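Local coordinates for protein fimbrium subunit Fim1C (Bacteroides vulgatus, PDB 4QB7) that is probably a component of the fimbrial tip, part of the surface filaments that mediate cell adhesion and biofilm formation, at residues A172-K177 against H325-T330; K187-G192 against K247-V252; L193-G198 against L285-N290; Q229-F234 against E266-I271. One frame throughout, in Å; residues are numbered along the deposited sequence.

Contact 1 (A172-K177 against H325-T330); sequences ANIKVK and HTYVLT. With SO4 (sulfate ion), chain B.
Ile174 and Val176 on one strand meet Tyr327 and Leu329 on the neighbouring strand of the sheet, and these four buried side chains make the tight face of the pair. Ile174 divides its branches between two partners: CG1 comes in at the edge of the Tyr327 ring, 4.0 Å from CD2, whereas CG2, standing anti to the backbone N, turns to Leu329 CD1 at 3.9 Å. Val176 CG1 sits a little farther off, 4.3 Å from Leu329 CB. The Tyr327 hydroxyl is hydrogen-bonded to Thr318. The backbones run parallel, with axes 17° apart, in the large mixed sheet of this fimbrillin-like domain, whose family belongs to the transthyretin clan. Lys175 is gripped on both its amide groups: its N donates to Tyr327 O at 2.9 Å, and its O accepts from Leu329 N. The other face is looser and largely polar. There Lys177 leaves the chain with CG between the backbone N and the carbonyl carbon (chi1 57°), then stretches out past Thr330 OG1 until NZ hydrogen-bonds O4 of a sulfate at 2.9 Å. That ion, probably from the crystallisation liquor, also takes Ala258 N. The Asn173 side chain leads away from strand 325-330, and its OD1 accepts from Phe262 N.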
# COMPACT_ATOMS: atom_id res chain seq x y z
N ALA A 172 3.92 0.76 -7.72
CA ALA A 172 3.61 2.05 -8.36
C ALA A 172 3.30 1.90 -9.84
O ALA A 172 2.45 2.63 -10.37
CB ALA A 172 4.76 3.01 -8.18
N ASN A 173 3.99 0.96 -10.52
CA ASN A 173 3.79 0.68 -11.93
C ASN A 173 4.54 -0.55 -12.38
O ASN A 173 5.44 -1.03 -11.70
CB ASN A 173 4.21 1.87 -12.81
CG ASN A 173 3.19 2.22 -13.85
OD1 ASN A 173 2.72 1.37 -14.59
ND2 ASN A 173 2.78 3.47 -13.89
N ILE A 174 4.14 -1.06 -13.53
CA ILE A 174 4.76 -2.13 -14.30
C ILE A 174 4.84 -1.54 -15.70
O ILE A 174 3.81 -1.21 -16.30
CB ILE A 174 4.06 -3.49 -14.19
CG1 ILE A 174 4.01 -3.94 -12.73
CG2 ILE A 174 4.82 -4.51 -15.05
CD1 ILE A 174 3.12 -5.05 -12.41
N LYS A 175 6.08 -1.26 -16.15
CA LYS A 175 6.41 -0.65 -17.43
C LYS A 175 7.03 -1.70 -18.36
O LYS A 175 7.80 -2.53 -17.89
CB LYS A 175 7.39 0.50 -17.19
CG LYS A 175 6.82 1.73 -16.49
CD LYS A 175 7.85 2.82 -16.51
CE LYS A 175 7.37 4.12 -15.92
NZ LYS A 175 8.53 4.95 -15.48
N VAL A 176 6.71 -1.68 -19.67
CA VAL A 176 7.24 -2.67 -20.63
C VAL A 176 7.89 -2.01 -21.85
O VAL A 176 7.41 -0.98 -22.31
CB VAL A 176 6.16 -3.69 -21.10
CG1 VAL A 176 6.80 -4.87 -21.81
CG2 VAL A 176 5.30 -4.19 -19.94
N LYS A 177 8.95 -2.62 -22.40
CA LYS A 177 9.58 -2.14 -23.64
C LYS A 177 10.29 -3.28 -24.37
O LYS A 177 10.82 -4.16 -23.69
CB LYS A 177 10.57 -0.99 -23.38
CG LYS A 177 11.67 -1.34 -22.41
CD LYS A 177 12.76 -0.33 -22.38
CE LYS A 177 13.69 -0.66 -21.24
NZ LYS A 177 14.66 0.44 -20.99
N HIS A 325 7.59 0.28 -5.51
CA HIS A 325 8.31 -0.49 -6.54
C HIS A 325 7.73 -0.24 -7.93
O HIS A 325 6.51 -0.27 -8.12
CB HIS A 325 8.27 -2.00 -6.27
CG HIS A 325 8.91 -2.44 -4.98
ND1 HIS A 325 10.25 -2.75 -4.91
CD2 HIS A 325 8.33 -2.73 -3.79
CE1 HIS A 325 10.47 -3.15 -3.67
NE2 HIS A 325 9.33 -3.17 -2.96
N THR A 326 8.62 0.03 -8.89
CA THR A 326 8.28 0.14 -10.31
C THR A 326 9.07 -0.92 -11.01
O THR A 326 10.31 -0.87 -10.97
CB THR A 326 8.56 1.53 -10.93
OG1 THR A 326 7.86 2.55 -10.22
CG2 THR A 326 8.24 1.58 -12.43
N TYR A 327 8.39 -1.89 -11.63
CA TYR A 327 9.11 -2.93 -12.37
C TYR A 327 9.20 -2.55 -13.83
O TYR A 327 8.18 -2.21 -14.44
CB TYR A 327 8.42 -4.28 -12.24
CG TYR A 327 8.26 -4.78 -10.82
CD1 TYR A 327 9.37 -5.12 -10.05
CD2 TYR A 327 7.00 -4.98 -10.28
CE1 TYR A 327 9.23 -5.56 -8.74
CE2 TYR A 327 6.84 -5.45 -8.97
CZ TYR A 327 7.96 -5.73 -8.20
OH TYR A 327 7.82 -6.21 -6.92
N VAL A 328 10.42 -2.57 -14.38
CA VAL A 328 10.61 -2.30 -15.80
C VAL A 328 10.99 -3.62 -16.45
O VAL A 328 12.01 -4.21 -16.09
CB VAL A 328 11.62 -1.16 -16.08
CG1 VAL A 328 11.79 -0.93 -17.58
CG2 VAL A 328 11.19 0.12 -15.36
N LEU A 329 10.13 -4.09 -17.36
CA LEU A 329 10.26 -5.35 -18.12
C LEU A 329 10.74 -5.11 -19.53
O LEU A 329 10.11 -4.34 -20.28
CB LEU A 329 8.90 -6.07 -18.21
CG LEU A 329 8.36 -6.89 -17.06
CD1 LEU A 329 8.36 -6.11 -15.73
CD2 LEU A 329 6.97 -7.33 -17.39
N THR A 330 11.87 -5.75 -19.90
CA THR A 330 12.44 -5.65 -21.23
C THR A 330 12.19 -6.97 -21.94
O THR A 330 12.71 -8.00 -21.53
CB THR A 330 13.93 -5.25 -21.21
OG1 THR A 330 14.08 -4.00 -20.55
CG2 THR A 330 14.52 -5.14 -22.61
S SO4 B . 13.00 3.09 -18.75
O1 SO4 B . 13.34 4.46 -19.12
O2 SO4 B . 14.08 2.46 -17.97
O3 SO4 B . 11.77 3.11 -17.94
O4 SO4 B . 12.81 2.37 -20.00

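Contact 2 (K187-G192 against K247-V252); sequences KIFVTG and KSSINV. With SO4 (sulfate ion), chain F; SO4 (sulfate ion), chain K.
Val190 and Ile250 form an antiparallel hydrogen-bonded pair, with Val190 N donating to Ile250 O at 2.9 Å and Ile250 N returning the bond to Val190 O at 3.1 Å. Two residues along, Val252 N reaches Ile188 O at 2.9 Å. Apolar contacts gather round Val252: its CG2, set between the backbone N and the carbonyl carbon, lies 3.7 Å from Ile188 CG2 and 3.8 Å from Val190 CG2, touching two side chains of the facing strand. Across the non-hydrogen-bonded pair, the Phe189 ring brings CE1 to within 3.8 Å of Asn251 CB, the ring and amide planes standing 50° apart; Ser249 approaches the same ring obliquely, its hydroxyl hydrogen-bonded to Thr240. Polar links come at the ends. A water accepts from both Lys187 NZ and Asn251 ND2, while Asn251 OD1 pairs with Ser253. At the other end Ser248 N donates to O1 of a sulfate at 2.7 Å, and Lys247 NZ points at the same ion; a second sulfate lies beside Thr191. Both are probably from the crystallisation liquor. Strand 250-251 is a short strand laid along 186-196, whose other side pairs with 286-296, with a classic beta bulge where Thr191 and Gly192 both face Asn290. Val190 and Ile250 pack on Leu261 of strand 259-270.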
# COMPACT_ATOMS: atom_id res chain seq x y z
N LYS A 187 4.62 -3.68 -33.88
CA LYS A 187 4.25 -3.09 -32.59
C LYS A 187 4.01 -4.19 -31.56
O LYS A 187 3.77 -5.34 -31.94
CB LYS A 187 3.02 -2.15 -32.76
CG LYS A 187 3.34 -0.96 -33.70
CD LYS A 187 2.29 0.09 -33.79
CE LYS A 187 2.68 1.18 -34.76
NZ LYS A 187 3.87 1.96 -34.30
N ILE A 188 4.19 -3.88 -30.28
CA ILE A 188 3.94 -4.84 -29.19
C ILE A 188 2.81 -4.26 -28.35
O ILE A 188 2.87 -3.09 -27.95
CB ILE A 188 5.17 -5.19 -28.29
CG1 ILE A 188 6.32 -5.74 -29.08
CG2 ILE A 188 4.78 -6.20 -27.16
CD1 ILE A 188 7.53 -5.96 -28.21
N PHE A 189 1.81 -5.10 -28.05
CA PHE A 189 0.65 -4.73 -27.23
C PHE A 189 0.50 -5.67 -26.04
O PHE A 189 0.50 -6.89 -26.23
CB PHE A 189 -0.62 -4.74 -28.08
CG PHE A 189 -0.60 -3.79 -29.24
CD1 PHE A 189 -0.94 -2.45 -29.07
CD2 PHE A 189 -0.27 -4.23 -30.52
CE1 PHE A 189 -0.92 -1.57 -30.16
CE2 PHE A 189 -0.27 -3.36 -31.61
CZ PHE A 189 -0.62 -2.04 -31.42
N VAL A 190 0.40 -5.12 -24.83
CA VAL A 190 0.19 -5.95 -23.64
C VAL A 190 -1.33 -6.03 -23.42
O VAL A 190 -2.03 -5.01 -23.49
CB VAL A 190 0.97 -5.45 -22.41
CG1 VAL A 190 0.53 -6.17 -21.13
CG2 VAL A 190 2.48 -5.63 -22.63
N THR A 191 -1.86 -7.27 -23.25
CA THR A 191 -3.30 -7.51 -23.15
C THR A 191 -3.72 -8.12 -21.81
O THR A 191 -4.91 -8.15 -21.49
CB THR A 191 -3.71 -8.45 -24.30
OG1 THR A 191 -2.92 -9.64 -24.20
CG2 THR A 191 -3.47 -7.83 -25.68
N GLY A 192 -2.77 -8.62 -21.05
CA GLY A 192 -3.08 -9.27 -19.78
C GLY A 192 -1.89 -9.34 -18.84
O GLY A 192 -0.74 -9.29 -19.28
N LYS A 247 -7.67 -5.37 -30.51
CA LYS A 247 -7.79 -5.89 -29.15
C LYS A 247 -7.59 -4.74 -28.14
O LYS A 247 -6.75 -3.88 -28.37
CB LYS A 247 -6.73 -7.01 -29.00
CG LYS A 247 -6.74 -7.81 -27.73
CD LYS A 247 -7.74 -8.94 -27.71
CE LYS A 247 -7.72 -9.55 -26.33
NZ LYS A 247 -9.00 -10.22 -26.00
N SER A 248 -8.37 -4.71 -27.05
CA SER A 248 -8.20 -3.71 -25.97
C SER A 248 -6.85 -4.03 -25.32
O SER A 248 -6.64 -5.17 -24.87
CB SER A 248 -9.35 -3.79 -24.97
OG SER A 248 -9.23 -2.88 -23.88
N SER A 249 -5.90 -3.07 -25.42
CA SER A 249 -4.50 -3.27 -25.03
C SER A 249 -3.75 -1.98 -24.70
O SER A 249 -4.33 -0.90 -24.74
CB SER A 249 -3.78 -3.95 -26.19
OG SER A 249 -3.73 -3.06 -27.30
N ILE A 250 -2.45 -2.10 -24.36
CA ILE A 250 -1.49 -1.02 -24.12
C ILE A 250 -0.34 -1.20 -25.11
O ILE A 250 0.32 -2.24 -25.11
CB ILE A 250 -0.98 -0.91 -22.65
CG1 ILE A 250 -2.13 -0.64 -21.65
CG2 ILE A 250 0.07 0.20 -22.51
CD1 ILE A 250 -2.14 -1.51 -20.53
N ASN A 251 -0.11 -0.18 -25.97
CA ASN A 251 1.01 -0.16 -26.89
C ASN A 251 2.30 0.09 -26.12
O ASN A 251 2.51 1.19 -25.63
CB ASN A 251 0.81 0.92 -27.93
CG ASN A 251 1.84 0.94 -29.01
OD1 ASN A 251 2.89 0.34 -28.92
ND2 ASN A 251 1.52 1.60 -30.08
N VAL A 252 3.19 -0.91 -26.07
CA VAL A 252 4.46 -0.82 -25.36
C VAL A 252 5.68 -0.86 -26.33
O VAL A 252 6.76 -1.22 -25.90
CB VAL A 252 4.56 -1.92 -24.26
CG1 VAL A 252 3.48 -1.76 -23.21
CG2 VAL A 252 4.53 -3.32 -24.85
S SO4 F . -10.85 -7.20 -25.94
O1 SO4 F . -10.63 -6.27 -27.04
O2 SO4 F . -9.78 -7.09 -24.92
O3 SO4 F . -12.13 -6.88 -25.30
O4 SO4 F . -10.89 -8.57 -26.41
S SO4 K . -5.41 -11.65 -23.28
O1 SO4 K . -4.75 -11.27 -24.47
O2 SO4 K . -5.59 -13.09 -23.32
O3 SO4 K . -4.55 -11.31 -22.18
O4 SO4 K . -6.72 -10.94 -23.17
O HOH W 1 3.83 3.03 -31.69

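Contact 3 (L193-G198 against L285-N290); sequences LKLDPG and LKLKIN. With SO4 (sulfate ion), chain K.
Leu193 to Asp196 pair with Lys286 to Ile289 as two antiparallel strands, the central pairing of a sheet that also takes in strands 229-230 and 301-313. Four backbone bonds tie them together. Lys194 and Lys288 exchange N-H and C=O in both directions, each at 2.8 Å; Asp196 and Lys286 do the same, Asp196 N to Lys286 O at 2.7 Å and Lys286 N to Asp196 O at 3.0 Å. Between these hydrogen-bonded pairs, the non-hydrogen-bonded ones put leucines and an isoleucine on one face. Leu193 has CG anti to the backbone N (chi1 -171°), which brings CD1 across to Ile289 CG1 at 4.0 Å and close to Leu287 CB as well. Leu195 follows the same course, and its CD1 lies 4.1 Å from Leu287 CD2. Beyond the end of the strand, Leu285 CD2 rests 3.7 Å from Pro197 CA. The opposite face is charged and only partly buried. Asp196 and Lys288 cross there, Asp196 OD2 staying 4.4 Å from Lys288 NZ, beyond a salt bridge; the lysine's salt bridge is to Glu228, and any attraction within the pair is probably modest. Lys286 NZ turns instead to Gly283 O, and Asn290 ND2 holds a sulfate oxygen while its OD1 takes Asn309 N. With the leucine face laid on Ile174 of strand 159-178 and the lysine face turned the other way, the pair has the two-sided character of a sheet in a beta sandwich, consistent with the transthyretin clan of this fimbrillin-like domain.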
# COMPACT_ATOMS: atom_id res chain seq x y z
N LEU A 193 -2.18 -9.43 -17.55
CA LEU A 193 -1.18 -9.50 -16.49
C LEU A 193 -1.80 -10.13 -15.25
O LEU A 193 -2.90 -9.76 -14.85
CB LEU A 193 -0.60 -8.10 -16.15
CG LEU A 193 0.61 -8.08 -15.22
CD1 LEU A 193 1.88 -8.44 -15.95
CD2 LEU A 193 0.78 -6.76 -14.62
N LYS A 194 -1.09 -11.10 -14.67
CA LYS A 194 -1.46 -11.79 -13.44
C LYS A 194 -0.28 -11.75 -12.48
O LYS A 194 0.88 -11.75 -12.93
CB LYS A 194 -1.85 -13.26 -13.71
CG LYS A 194 -3.18 -13.48 -14.39
CD LYS A 194 -3.38 -14.93 -14.63
CE LYS A 194 -4.68 -15.26 -15.32
NZ LYS A 194 -5.37 -16.41 -14.66
N LEU A 195 -0.55 -11.71 -11.17
CA LEU A 195 0.49 -11.84 -10.15
C LEU A 195 0.43 -13.28 -9.62
O LEU A 195 -0.64 -13.75 -9.24
CB LEU A 195 0.35 -10.81 -9.01
CG LEU A 195 1.29 -11.03 -7.81
CD1 LEU A 195 2.74 -10.59 -8.13
CD2 LEU A 195 0.75 -10.36 -6.57
N ASP A 196 1.56 -13.99 -9.68
CA ASP A 196 1.70 -15.35 -9.15
C ASP A 196 2.33 -15.24 -7.75
O ASP A 196 3.54 -15.01 -7.63
CB ASP A 196 2.53 -16.23 -10.10
CG ASP A 196 2.61 -17.70 -9.73
OD1 ASP A 196 2.06 -18.08 -8.66
OD2 ASP A 196 3.20 -18.47 -10.51
N PRO A 197 1.52 -15.33 -6.67
CA PRO A 197 2.06 -15.11 -5.32
C PRO A 197 2.70 -16.32 -4.65
O PRO A 197 3.07 -16.26 -3.48
CB PRO A 197 0.81 -14.69 -4.53
CG PRO A 197 -0.28 -15.46 -5.17
CD PRO A 197 0.06 -15.54 -6.63
N GLY A 198 2.82 -17.42 -5.37
CA GLY A 198 3.31 -18.65 -4.79
C GLY A 198 2.19 -19.25 -3.96
O GLY A 198 1.02 -19.12 -4.33
N LEU A 285 7.90 -14.29 -5.83
CA LEU A 285 6.79 -13.61 -6.47
C LEU A 285 7.08 -13.55 -7.98
O LEU A 285 8.23 -13.33 -8.38
CB LEU A 285 6.55 -12.22 -5.89
CG LEU A 285 6.11 -12.15 -4.44
CD1 LEU A 285 6.08 -10.77 -3.98
CD2 LEU A 285 4.77 -12.79 -4.22
N LYS A 286 6.06 -13.79 -8.80
CA LYS A 286 6.20 -13.77 -10.26
C LYS A 286 5.05 -13.04 -10.92
O LYS A 286 3.98 -12.93 -10.33
CB LYS A 286 6.23 -15.21 -10.82
CG LYS A 286 7.42 -16.04 -10.43
CD LYS A 286 7.25 -17.43 -10.99
CE LYS A 286 7.66 -18.52 -10.03
NZ LYS A 286 9.14 -18.63 -9.97
N LEU A 287 5.24 -12.63 -12.18
CA LEU A 287 4.21 -12.05 -13.03
C LEU A 287 3.92 -13.03 -14.18
O LEU A 287 4.82 -13.74 -14.60
CB LEU A 287 4.64 -10.68 -13.61
CG LEU A 287 4.92 -9.53 -12.65
CD1 LEU A 287 5.44 -8.33 -13.44
CD2 LEU A 287 3.69 -9.12 -11.88
N LYS A 288 2.68 -13.07 -14.68
CA LYS A 288 2.25 -13.85 -15.84
C LYS A 288 1.75 -12.81 -16.84
O LYS A 288 0.79 -12.10 -16.54
CB LYS A 288 1.17 -14.91 -15.49
CG LYS A 288 1.61 -16.01 -14.51
CD LYS A 288 2.75 -16.88 -15.06
CE LYS A 288 2.95 -18.12 -14.25
NZ LYS A 288 2.00 -19.17 -14.64
N ILE A 289 2.47 -12.62 -17.95
CA ILE A 289 2.13 -11.58 -18.92
C ILE A 289 1.66 -12.17 -20.24
O ILE A 289 2.08 -13.27 -20.64
CB ILE A 289 3.33 -10.61 -19.10
CG1 ILE A 289 2.90 -9.28 -19.76
CG2 ILE A 289 4.52 -11.29 -19.79
CD1 ILE A 289 3.92 -8.14 -19.73
N ASN A 290 0.73 -11.42 -20.90
CA ASN A 290 0.14 -11.73 -22.21
C ASN A 290 0.42 -10.57 -23.14
O ASN A 290 0.18 -9.43 -22.77
CB ASN A 290 -1.37 -11.95 -22.09
CG ASN A 290 -1.81 -13.13 -21.29
OD1 ASN A 290 -1.03 -13.80 -20.61
ND2 ASN A 290 -3.09 -13.44 -21.38
S SO4 K . -5.41 -11.65 -23.28
O1 SO4 K . -4.75 -11.27 -24.47
O2 SO4 K . -5.59 -13.09 -23.32
O3 SO4 K . -4.55 -11.31 -22.18
O4 SO4 K . -6.72 -10.94 -23.17

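Contact 4 (Q229-F234 against E266-I271); sequences QDLSDF and EALYFI
Leu231 and Phe234 meet Leu268, and Phe234 also meets Glu266, where two sheets of the fimbrillin-like domain face each other, an arrangement consistent with a beta sandwich: residues 229-230 edge one sheet, and strand 259-270 belongs to the other. Gln229 stays with its own sheet, bonding through its backbone to Leu195. Asp230 then shapes the chain as it leaves the strand. Its OD1 accepts from Ser232 N at 3.1 Å, an Asx turn, with the donor well above the carboxylate plane, and uses its syn lone pair for Ser232 OG at 2.7 Å. Two donors on one oxygen hold the carboxylate against the turn, and Ser232 OG in turn accepts from Leu193 N. Leu231 is the first residue to cross the gap, its CD2 lying 4.0 Å from Leu268 CD1. Its carbonyl also accepts from Phe234 N at 3.0 Å, bringing the chain round so that Phe234 comes to the interface. With CG anti to the backbone N (chi1 176°), the phenyl ring reaches the facing strand. Leu268 CD2 sits over one face in a CH-pi contact, 3.7 Å from the ring centroid and 14° off the normal, while Ala267 N lies at the edge and Phe262 meets the ring edge-to-face. Glu266 passes CB near Phe234 CZ, and its OE1 is joined to Phe234 O by one water, which donates to both oxygens at 2.7 Å.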
# COMPACT_ATOMS: atom_id res chain seq x y z
N GLN A 229 -3.43 -14.07 -9.25
CA GLN A 229 -4.31 -12.91 -9.08
C GLN A 229 -4.34 -12.16 -10.36
O GLN A 229 -3.29 -11.68 -10.79
CB GLN A 229 -3.82 -12.02 -7.91
CG GLN A 229 -3.76 -12.74 -6.55
CD GLN A 229 -5.11 -13.21 -6.05
OE1 GLN A 229 -6.11 -12.47 -6.06
NE2 GLN A 229 -5.18 -14.47 -5.63
N ASP A 230 -5.52 -12.10 -11.01
CA ASP A 230 -5.67 -11.43 -12.31
C ASP A 230 -5.75 -9.93 -12.17
O ASP A 230 -6.67 -9.40 -11.52
CB ASP A 230 -6.89 -11.95 -13.09
CG ASP A 230 -6.82 -11.71 -14.60
OD1 ASP A 230 -5.85 -11.06 -15.06
OD2 ASP A 230 -7.72 -12.20 -15.32
N LEU A 231 -4.78 -9.24 -12.81
CA LEU A 231 -4.64 -7.79 -12.83
C LEU A 231 -5.03 -7.18 -14.18
O LEU A 231 -4.88 -5.98 -14.36
CB LEU A 231 -3.18 -7.39 -12.51
CG LEU A 231 -2.55 -7.86 -11.21
CD1 LEU A 231 -1.11 -7.49 -11.19
CD2 LEU A 231 -3.22 -7.20 -10.02
N SER A 232 -5.49 -8.00 -15.14
CA SER A 232 -5.81 -7.56 -16.51
C SER A 232 -6.79 -6.40 -16.58
O SER A 232 -6.57 -5.49 -17.40
CB SER A 232 -6.35 -8.71 -17.35
OG SER A 232 -5.38 -9.75 -17.40
N ASP A 233 -7.84 -6.39 -15.75
CA ASP A 233 -8.82 -5.30 -15.80
C ASP A 233 -8.35 -4.06 -15.00
O ASP A 233 -9.03 -3.03 -15.03
CB ASP A 233 -10.21 -5.76 -15.34
CG ASP A 233 -10.84 -6.80 -16.22
OD1 ASP A 233 -10.69 -6.71 -17.47
OD2 ASP A 233 -11.46 -7.73 -15.68
N PHE A 234 -7.21 -4.17 -14.29
CA PHE A 234 -6.65 -3.08 -13.52
C PHE A 234 -5.82 -2.21 -14.45
O PHE A 234 -5.67 -0.99 -14.23
CB PHE A 234 -5.81 -3.61 -12.33
CG PHE A 234 -5.12 -2.53 -11.53
CD1 PHE A 234 -5.85 -1.70 -10.67
CD2 PHE A 234 -3.74 -2.29 -11.67
CE1 PHE A 234 -5.21 -0.68 -9.96
CE2 PHE A 234 -3.11 -1.28 -10.94
CZ PHE A 234 -3.85 -0.48 -10.09
N GLU A 266 -3.45 5.23 -10.47
CA GLU A 266 -3.67 3.90 -9.91
C GLU A 266 -2.36 3.15 -9.54
O GLU A 266 -1.35 3.25 -10.25
CB GLU A 266 -4.53 3.07 -10.87
CG GLU A 266 -5.95 3.62 -10.92
CD GLU A 266 -6.92 3.13 -11.98
OE1 GLU A 266 -6.52 2.36 -12.89
OE2 GLU A 266 -8.10 3.54 -11.91
N ALA A 267 -2.38 2.47 -8.38
CA ALA A 267 -1.28 1.66 -7.83
C ALA A 267 -1.84 0.54 -6.96
O ALA A 267 -3.01 0.59 -6.56
CB ALA A 267 -0.34 2.53 -7.02
N LEU A 268 -1.02 -0.48 -6.67
CA LEU A 268 -1.41 -1.63 -5.84
C LEU A 268 -0.74 -1.51 -4.50
O LEU A 268 0.42 -1.11 -4.43
CB LEU A 268 -1.00 -2.95 -6.52
CG LEU A 268 -1.49 -3.21 -7.96
CD1 LEU A 268 -0.78 -4.37 -8.55
CD2 LEU A 268 -3.00 -3.48 -8.01
N TYR A 269 -1.47 -1.83 -3.42
CA TYR A 269 -0.98 -1.73 -2.04
C TYR A 269 -1.15 -3.05 -1.35
O TYR A 269 -2.28 -3.43 -1.03
CB TYR A 269 -1.70 -0.61 -1.24
CG TYR A 269 -1.86 0.68 -1.99
CD1 TYR A 269 -0.78 1.52 -2.22
CD2 TYR A 269 -3.10 1.06 -2.51
CE1 TYR A 269 -0.91 2.72 -2.93
CE2 TYR A 269 -3.25 2.27 -3.20
CZ TYR A 269 -2.15 3.08 -3.41
OH TYR A 269 -2.28 4.24 -4.14
N PHE A 270 -0.04 -3.74 -1.10
CA PHE A 270 -0.06 -5.07 -0.49
C PHE A 270 0.57 -5.10 0.89
O PHE A 270 1.42 -4.26 1.16
CB PHE A 270 0.74 -6.04 -1.39
CG PHE A 270 0.08 -6.46 -2.67
CD1 PHE A 270 -0.88 -7.47 -2.68
CD2 PHE A 270 0.41 -5.86 -3.88
CE1 PHE A 270 -1.50 -7.86 -3.87
CE2 PHE A 270 -0.19 -6.27 -5.07
CZ PHE A 270 -1.14 -7.26 -5.06
N ILE A 271 0.21 -6.14 1.72
CA ILE A 271 0.88 -6.45 2.98
C ILE A 271 2.32 -6.83 2.51
O ILE A 271 2.46 -7.61 1.56
CB ILE A 271 0.17 -7.55 3.81
CG1 ILE A 271 -1.24 -7.10 4.24
CG2 ILE A 271 1.00 -7.92 5.04
CD1 ILE A 271 -2.14 -8.18 4.63
O HOH W 2 -4.28 1.33 -13.87

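All four contacts fall in the fimbrillin-like region, around two of its sheets that face each other; three pair strands within a sheet and contact 4 spans the two. Contact 1 pairs two strands of the mixed sheet, and contacts 2 and 3 lie end to end on strand 186-196 of the other, their centres about 17 Å apart. Between the sheets, Ile174 CD1 of contact 1 packs 3.6 Å from Leu193 CD2 of contact 3, and Val176 CG2 lies 4.2 Å from Val190 CG2 of contact 2. In contact 4, Leu231 N is probably bonded to Leu193 O at 2.8 Å, and Ala267 CB is 4.2 Å from Ala172 CA. One sulfate touches both Thr191 of contact 2 and Asn290 of contact 3.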